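Local coordinates for protein NAD-dependent L-serine dehydrogenase (Pseudomonas aeruginosa, PDB 3OBB) that catalyses the NAD-dependent oxidation of L-serine and methyl-L-serine, works as a homotetramer, and has only low activity toward beta-hydroxyisobutyrate, at residues L119-S124 / P151-M156. Sequence-based numbering, arbitrary orientation.
Sequences LDAPVS and PLFEAM
Ala121, at the break in strand 117-124, and Phe153, on the last turns of helix 143-156, make the closest backbone approach, their CA atoms 9.1 Å apart, a gap that the phenyl ring bridges. With its CG anti to the carbonyl carbon (chi1 -72°), Phe153 reaches off the helix and presents the far end of its ring to the strand. Phe153 CZ lies 3.6 Å from Ala121 CB, which comes in obliquely; a single methyl suits this place because a large aromatic group comes so close to the strand. Leu119, two residues back and on the same side of the strand, supplies a longer, branched arm: its CD1 sits at the ring edge, near the ring plane, 3.8 Å from Phe153 CE1. All three residues are buried, and their contacts are purely apolar. The pairing lays helix 143-156 against the mixed sheet of the Rossmann-type NAD-binding domain, where 117-124 runs between strands 92-95 and 135-140. Phe137 of the latter strand meets the Phe153 ring with the planes at about 45°, while Ala145 and Ala149 of the helix lie against Leu119. Asp120, between the two apolar residues, points away from the helix; its carboxylate accepts hydrogen bonds from His108 NE2 and from the backbone N of Gly167 and Gln170. Farther along the strand, Val123 O is hydrogen-bonded to NZ of the active-site Lys173.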
ATOM      1  N   LEU A 119      -9.460  35.483   2.566  1.00 51.93           N
ATOM      2  CA  LEU A 119      -8.423  34.598   2.051  1.00 47.94           C
ATOM      3  C   LEU A 119      -8.365  33.337   2.909  1.00 45.72           C
ATOM      4  O   LEU A 119      -8.547  33.399   4.136  1.00 45.18           O
ATOM      5  CB  LEU A 119      -7.061  35.300   2.105  1.00 46.72           C
ATOM      6  CG  LEU A 119      -6.863  36.582   1.309  1.00 48.36           C
ATOM      7  CD1 LEU A 119      -5.491  37.143   1.616  1.00 45.97           C
ATOM      8  CD2 LEU A 119      -7.063  36.341  -0.205  1.00 44.95           C
ATOM      9  N   ASP A 120      -8.126  32.195   2.276  1.00 43.87           N
ATOM     10  CA  ASP A 120      -7.631  31.029   3.013  1.00 41.06           C
ATOM     11  C   ASP A 120      -6.105  31.068   2.911  1.00 39.29           C
ATOM     12  O   ASP A 120      -5.541  31.119   1.822  1.00 39.53           O
ATOM     13  CB  ASP A 120      -8.255  29.687   2.540  1.00 40.67           C
ATOM     14  CG  ASP A 120      -8.084  29.425   1.028  1.00 40.13           C
ATOM     15  OD1 ASP A 120      -8.791  30.014   0.185  1.00 42.24           O
ATOM     16  OD2 ASP A 120      -7.254  28.583   0.676  1.00 39.09           O
ATOM     17  N   ALA A 121      -5.440  31.098   4.050  1.00 37.73           N
ATOM     18  CA  ALA A 121      -4.011  31.249   4.064  1.00 36.89           C
ATOM     19  C   ALA A 121      -3.378  30.349   5.139  1.00 36.10           C
ATOM     20  O   ALA A 121      -2.760  30.852   6.111  1.00 35.82           O
ATOM     21  CB  ALA A 121      -3.630  32.709   4.263  1.00 38.45           C
ATOM     22  N   PRO A 122      -3.551  29.025   4.978  1.00 34.74           N
ATOM     23  CA  PRO A 122      -2.948  28.028   5.845  1.00 34.70           C
ATOM     24  C   PRO A 122      -1.463  28.152   5.776  1.00 34.90           C
ATOM     25  O   PRO A 122      -0.885  28.663   4.790  1.00 34.70           O
ATOM     26  CB  PRO A 122      -3.342  26.706   5.198  1.00 33.48           C
ATOM     27  CG  PRO A 122      -3.620  27.102   3.740  1.00 33.81           C
ATOM     28  CD  PRO A 122      -4.339  28.374   3.922  1.00 36.02           C
ATOM     29  N   VAL A 123      -0.841  27.613   6.795  1.00 35.43           N
ATOM     30  CA  VAL A 123       0.498  27.986   7.074  1.00 36.99           C
ATOM     31  C   VAL A 123       1.357  26.728   7.167  1.00 37.28           C
ATOM     32  O   VAL A 123       0.855  25.625   7.477  1.00 37.21           O
ATOM     33  CB  VAL A 123       0.452  28.924   8.314  1.00 37.88           C
ATOM     34  CG1 VAL A 123       0.592  28.168   9.581  1.00 37.96           C
ATOM     35  CG2 VAL A 123       1.434  30.033   8.177  1.00 40.54           C
ATOM     36  N   SER A 124       2.640  26.880   6.845  1.00 37.82           N
ATOM     37  CA  SER A 124       3.578  25.766   6.855  1.00 39.16           C
ATOM     38  C   SER A 124       4.887  26.273   7.488  1.00 40.15           C
ATOM     39  O   SER A 124       5.290  27.414   7.277  1.00 40.97           O
ATOM     40  CB  SER A 124       3.735  25.279   5.403  1.00 38.46           C
ATOM     41  OG  SER A 124       4.831  24.440   5.222  1.00 42.42           O
ATOM     42  N   PRO A 151       1.098  43.155   4.048  1.00 63.22           N
ATOM     43  CA  PRO A 151       1.915  43.574   5.199  1.00 62.53           C
ATOM     44  C   PRO A 151       1.712  42.721   6.456  1.00 59.88           C
ATOM     45  O   PRO A 151       2.617  42.649   7.296  1.00 59.82           O
ATOM     46  CB  PRO A 151       1.447  45.013   5.462  1.00 66.33           C
ATOM     47  CG  PRO A 151       0.902  45.495   4.161  1.00 68.22           C
ATOM     48  CD  PRO A 151       0.299  44.279   3.510  1.00 66.56           C
ATOM     49  N   LEU A 152       0.540  42.094   6.590  1.00 57.91           N
ATOM     50  CA  LEU A 152       0.241  41.217   7.733  1.00 55.17           C
ATOM     51  C   LEU A 152       0.932  39.852   7.631  1.00 51.90           C
ATOM     52  O   LEU A 152       1.417  39.316   8.634  1.00 50.02           O
ATOM     53  CB  LEU A 152      -1.266  41.009   7.894  1.00 55.30           C
ATOM     54  CG  LEU A 152      -2.115  42.196   8.335  1.00 59.13           C
ATOM     55  CD1 LEU A 152      -3.571  41.840   8.167  1.00 60.81           C
ATOM     56  CD2 LEU A 152      -1.815  42.539   9.766  1.00 60.99           C
ATOM     57  N   PHE A 153       0.939  39.301   6.416  1.00 50.87           N
ATOM     58  CA  PHE A 153       1.642  38.058   6.089  1.00 48.02           C
ATOM     59  C   PHE A 153       3.136  38.243   6.232  1.00 48.61           C
ATOM     60  O   PHE A 153       3.825  37.362   6.729  1.00 47.56           O
ATOM     61  CB  PHE A 153       1.354  37.655   4.649  1.00 47.04           C
ATOM     62  CG  PHE A 153      -0.033  37.148   4.417  1.00 45.07           C
ATOM     63  CD1 PHE A 153      -0.706  37.459   3.243  1.00 45.71           C
ATOM     64  CD2 PHE A 153      -0.673  36.368   5.362  1.00 43.75           C
ATOM     65  CE1 PHE A 153      -1.991  36.974   2.996  1.00 45.25           C
ATOM     66  CE2 PHE A 153      -1.965  35.895   5.139  1.00 45.47           C
ATOM     67  CZ  PHE A 153      -2.622  36.199   3.940  1.00 45.39           C
ATOM     68  N   GLU A 154       3.635  39.389   5.773  1.00 51.11           N
ATOM     69  CA  GLU A 154       5.039  39.756   5.950  1.00 52.51           C
ATOM     70  C   GLU A 154       5.468  39.915   7.411  1.00 52.73           C
ATOM     71  O   GLU A 154       6.631  39.712   7.741  1.00 53.93           O
ATOM     72  CB  GLU A 154       5.354  41.012   5.159  1.00 55.03           C
ATOM     73  CG  GLU A 154       5.113  40.817   3.680  1.00 56.33           C
ATOM     74  CD  GLU A 154       5.669  41.928   2.844  1.00 60.28           C
ATOM     75  OE1 GLU A 154       6.057  42.963   3.414  1.00 60.76           O
ATOM     76  OE2 GLU A 154       5.725  41.757   1.607  1.00 62.86           O
ATOM     77  N   ALA A 155       4.533  40.244   8.285  1.00 52.08           N
ATOM     78  CA  ALA A 155       4.839  40.335   9.698  1.00 52.32           C
ATOM     79  C   ALA A 155       4.927  38.942  10.342  1.00 50.42           C
ATOM     80  O   ALA A 155       5.719  38.726  11.268  1.00 49.26           O
ATOM     81  CB  ALA A 155       3.784  41.168  10.395  1.00 52.67           C
HETATM   82  N   MSE A 156       4.092  38.015   9.872  1.00 49.43           N
HETATM   83  CA  MSE A 156       4.028  36.678  10.479  1.00 48.96           C
HETATM   84  C   MSE A 156       4.872  35.623   9.764  1.00 47.65           C
HETATM   85  O   MSE A 156       5.087  34.527  10.302  1.00 46.71           O
HETATM   86  CB  MSE A 156       2.582  36.176  10.567  1.00 48.13           C
HETATM   87  CG  MSE A 156       1.705  36.870  11.618  1.00 47.47           C
HETATM   88 SE   MSE A 156      -0.168  36.259  11.379  0.85 52.66          SE
HETATM   89  CE  MSE A 156      -0.567  37.022   9.623  1.00 38.05           C
TER